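Protoporphyrinogen oxidase (Exiguobacterium sibiricum, PDB 3LOV) probably catalyses the FAD-dependent oxidation of coproporphyrinogen III to coproporphyrin III in coproporphyrin-dependent heme b biosynthesis. Local coordinates at residues L7-G12 with I32-A37. Numbering follows the deposited sequence.
Sequences LVIVGG and ITLLEA. With FAD (flavin-adenine dinucleotide), chain B.
The flat carboxylate of Glu36 joins Gly12 to the ribose of FAD. The adenine lies between side chains of the two segments. Val10 CG1 sits over one face, 3.5 Å from FAD C2A, and Ala37 CB covers the opposite face. Leu35 O approaches C2A near the ring plane. Gly12 N donates to Glu36 OE1 at 2.7 Å, nearly in line with the C-O bond. The same OE1 accepts FAD O3B at 2.5 Å, and Glu36 OE2 accepts FAD O2B at 2.6 Å. OE2 also takes the N-H of Gly38, so two bonds grip each oxygen and hold the carboxylate from turning. Glu36 CG stands anti to the backbone N (chi1 167°), and the bend at chi2 (49°) brings the acid back to Gly12. With an alanine here, Gly12 N and both ribose hydroxyls would probably lose their carboxylate acceptors.

Gly11 and Gly12 suit this close fit. A side chain on Gly11 would strike FAD O4B, and one on Gly12 would crowd Glu36 OE1. Behind the site the strands run parallel. Thr33 N, Ile9 N, Leu35 N and Gly11 N donate in turn to Leu7 O, Thr33 O, Ile9 O and Leu35 O. Water 1 links Leu7 O to Thr33 OG1. On one face of the sheet Ile9 CG2 meets Leu34 CD1 at 3.6 Å, and Ile9 CD1 lies alongside Ile32 CG2 at 3.8 Å. Helix 14-26 covers Ile9 and Ile32. On the other face Val8 CG1 packs on Leu35 CD1 at 3.9 Å.

Strand 6-10, helix 14-26 and strand 31-35 form a beta-alpha-beta unit. With its glycine-rich turn and the acid on the ribose hydroxyls, it is the dinucleotide-binding motif of Rossmann-type FAD domains.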
loop_
_atom_site.group_PDB
_atom_site.type_symbol
_atom_site.label_atom_id
_atom_site.label_comp_id
_atom_site.label_asym_id
_atom_site.label_seq_id
_atom_site.Cartn_x
_atom_site.Cartn_y
_atom_site.Cartn_z
ATOM N N LEU A 7 -24.915 -0.917 -14.829
ATOM C CA LEU A 7 -23.797 -1.248 -13.962
ATOM C C LEU A 7 -23.836 -0.305 -12.766
ATOM O O LEU A 7 -23.913 0.906 -12.938
ATOM C CB LEU A 7 -22.479 -1.053 -14.724
ATOM C CG LEU A 7 -21.162 -1.078 -13.916
ATOM C CD1 LEU A 7 -20.961 -2.417 -13.243
ATOM C CD2 LEU A 7 -19.940 -0.733 -14.805
ATOM N N VAL A 8 -23.792 -0.838 -11.554
ATOM C CA VAL A 8 -23.599 0.008 -10.377
ATOM C C VAL A 8 -22.238 -0.359 -9.782
ATOM O O VAL A 8 -21.964 -1.541 -9.477
ATOM C CB VAL A 8 -24.699 -0.191 -9.280
ATOM C CG1 VAL A 8 -24.403 0.674 -8.070
ATOM C CG2 VAL A 8 -26.111 0.129 -9.812
ATOM N N ILE A 9 -21.412 0.652 -9.612
ATOM C CA ILE A 9 -20.075 0.520 -9.004
ATOM C C ILE A 9 -20.242 1.030 -7.596
ATOM O O ILE A 9 -20.858 2.104 -7.399
ATOM C CB ILE A 9 -19.052 1.379 -9.770
ATOM C CG1 ILE A 9 -18.790 0.762 -11.136
ATOM C CG2 ILE A 9 -17.716 1.580 -8.961
ATOM C CD1 ILE A 9 -18.228 1.758 -12.170
ATOM N N VAL A 10 -19.748 0.261 -6.610
ATOM C CA VAL A 10 -19.931 0.604 -5.231
ATOM C C VAL A 10 -18.554 0.955 -4.598
ATOM O O VAL A 10 -17.665 0.122 -4.538
ATOM C CB VAL A 10 -20.657 -0.519 -4.433
ATOM C CG1 VAL A 10 -20.935 -0.050 -2.985
ATOM C CG2 VAL A 10 -22.001 -0.940 -5.102
ATOM N N GLY A 11 -18.420 2.202 -4.132
ATOM C CA GLY A 11 -17.196 2.729 -3.540
ATOM C C GLY A 11 -16.568 3.715 -4.501
ATOM O O GLY A 11 -16.415 3.406 -5.692
ATOM N N GLY A 12 -16.261 4.919 -4.000
ATOM C CA GLY A 12 -15.673 5.954 -4.790
ATOM C C GLY A 12 -14.218 6.263 -4.507
ATOM O O GLY A 12 -13.778 7.442 -4.638
ATOM N N ILE A 32 -24.130 3.744 -16.054
ATOM C CA ILE A 32 -23.124 3.582 -14.961
ATOM C C ILE A 32 -23.478 4.502 -13.829
ATOM O O ILE A 32 -23.603 5.706 -14.033
ATOM C CB ILE A 32 -21.685 3.883 -15.434
ATOM C CG1 ILE A 32 -21.294 2.907 -16.556
ATOM C CG2 ILE A 32 -20.696 3.780 -14.240
ATOM C CD1 ILE A 32 -20.205 3.391 -17.493
ATOM N N THR A 33 -23.732 3.923 -12.657
ATOM C CA THR A 33 -23.942 4.696 -11.438
ATOM C C THR A 33 -22.902 4.278 -10.406
ATOM O O THR A 33 -22.577 3.084 -10.298
ATOM C CB THR A 33 -25.361 4.489 -10.890
ATOM O OG1 THR A 33 -26.316 4.862 -11.895
ATOM C CG2 THR A 33 -25.597 5.318 -9.600
ATOM N N LEU A 34 -22.353 5.258 -9.695
ATOM C CA LEU A 34 -21.370 4.993 -8.635
ATOM C C LEU A 34 -21.895 5.521 -7.314
ATOM O O LEU A 34 -22.170 6.729 -7.175
ATOM C CB LEU A 34 -20.024 5.627 -8.947
ATOM C CG LEU A 34 -18.860 5.250 -8.020
ATOM C CD1 LEU A 34 -17.527 5.158 -8.797
ATOM C CD2 LEU A 34 -18.760 6.186 -6.812
ATOM N N LEU A 35 -22.016 4.602 -6.357
ATOM C CA LEU A 35 -22.435 4.905 -4.980
ATOM C C LEU A 35 -21.228 5.014 -4.037
ATOM O O LEU A 35 -20.455 4.045 -3.848
ATOM C CB LEU A 35 -23.366 3.801 -4.490
ATOM C CG LEU A 35 -24.614 3.445 -5.345
ATOM C CD1 LEU A 35 -25.461 2.273 -4.716
ATOM C CD2 LEU A 35 -25.462 4.678 -5.534
ATOM N N GLU A 36 -21.076 6.180 -3.425
ATOM C CA GLU A 36 -20.032 6.427 -2.425
ATOM C C GLU A 36 -20.705 6.726 -1.091
ATOM O O GLU A 36 -21.580 7.570 -1.051
ATOM C CB GLU A 36 -19.168 7.618 -2.856
ATOM C CG GLU A 36 -18.239 8.202 -1.803
ATOM C CD GLU A 36 -17.372 7.174 -1.046
ATOM O OE1 GLU A 36 -16.762 6.301 -1.686
ATOM O OE2 GLU A 36 -17.260 7.289 0.194
ATOM N N ALA A 37 -20.290 6.049 -0.017
ATOM C CA ALA A 37 -20.925 6.216 1.296
ATOM C C ALA A 37 -20.718 7.579 1.940
ATOM O O ALA A 37 -21.568 8.037 2.675
ATOM C CB ALA A 37 -20.460 5.158 2.250
HETATM P PA FAD B . -10.545 2.805 -0.477
HETATM O O1A FAD B . -9.594 3.911 -0.789
HETATM O O2A FAD B . -10.620 2.301 0.915
HETATM O O5B FAD B . -12.001 3.256 -0.934
HETATM C C5B FAD B . -13.168 2.595 -0.518
HETATM C C4B FAD B . -14.352 3.530 -0.791
HETATM O O4B FAD B . -15.592 2.847 -0.586
HETATM C C3B FAD B . -14.303 4.742 0.117
HETATM O O3B FAD B . -14.525 5.944 -0.599
HETATM C C2B FAD B . -15.413 4.419 1.098
HETATM O O2B FAD B . -16.038 5.545 1.605
HETATM C C1B FAD B . -16.392 3.636 0.248
HETATM N N9A FAD B . -17.323 2.768 0.986
HETATM C C8A FAD B . -17.173 2.032 2.141
HETATM N N7A FAD B . -18.329 1.382 2.430
HETATM C C5A FAD B . -19.234 1.705 1.456
HETATM C C6A FAD B . -20.557 1.338 1.204
HETATM N N6A FAD B . -21.196 0.475 1.989
HETATM N N1A FAD B . -21.215 1.857 0.100
HETATM C C2A FAD B . -20.561 2.693 -0.772
HETATM N N3A FAD B . -19.242 3.034 -0.536
HETATM C C4A FAD B . -18.609 2.568 0.559
HETATM N N1 FAD B . -0.493 2.423 -2.076
HETATM C C2 FAD B . 0.506 2.874 -2.895
HETATM O O2 FAD B . 0.553 2.525 -4.082
HETATM N N3 FAD B . 1.476 3.702 -2.389
HETATM C C4 FAD B . 1.497 4.077 -1.095
HETATM O O4 FAD B . 2.369 4.839 -0.721
HETATM C C4X FAD B . 0.524 3.611 -0.236
HETATM N N5 FAD B . 0.513 4.031 1.085
HETATM C C5X FAD B . -0.499 3.560 1.925
HETATM C C6 FAD B . -0.512 3.938 3.272
HETATM C C7 FAD B . -1.522 3.470 4.129
HETATM C C7M FAD B . -1.535 3.886 5.570
HETATM C C8 FAD B . -2.550 2.648 3.633
HETATM C C8M FAD B . -3.654 2.108 4.525
HETATM C C9 FAD B . -2.557 2.278 2.292
HETATM C C9A FAD B . -1.534 2.721 1.423
HETATM N N10 FAD B . -1.536 2.348 0.073
HETATM C C10 FAD B . -0.494 2.794 -0.749
HETATM C "C1'" FAD B . -2.580 1.443 -0.537
HETATM C "C2'" FAD B . -3.664 2.322 -1.209
HETATM O "O2'" FAD B . -4.280 3.079 -0.234
HETATM C "C3'" FAD B . -4.735 1.506 -1.945
HETATM O "O3'" FAD B . -4.110 1.023 -3.126
HETATM C "C4'" FAD B . -5.996 2.291 -2.389
HETATM O "O4'" FAD B . -6.291 3.464 -1.654
HETATM C "C5'" FAD B . -7.247 1.440 -2.279
HETATM O "O5'" FAD B . -8.328 2.145 -2.834
HETATM P P FAD B . -9.742 1.445 -2.900
HETATM O O1P FAD B . -9.645 -0.022 -3.225
HETATM O O2P FAD B . -10.753 2.223 -3.707
HETATM O O3P FAD B . -10.262 1.486 -1.349
HETATM O O HOH W 1 -26.401 2.249 -13.370
#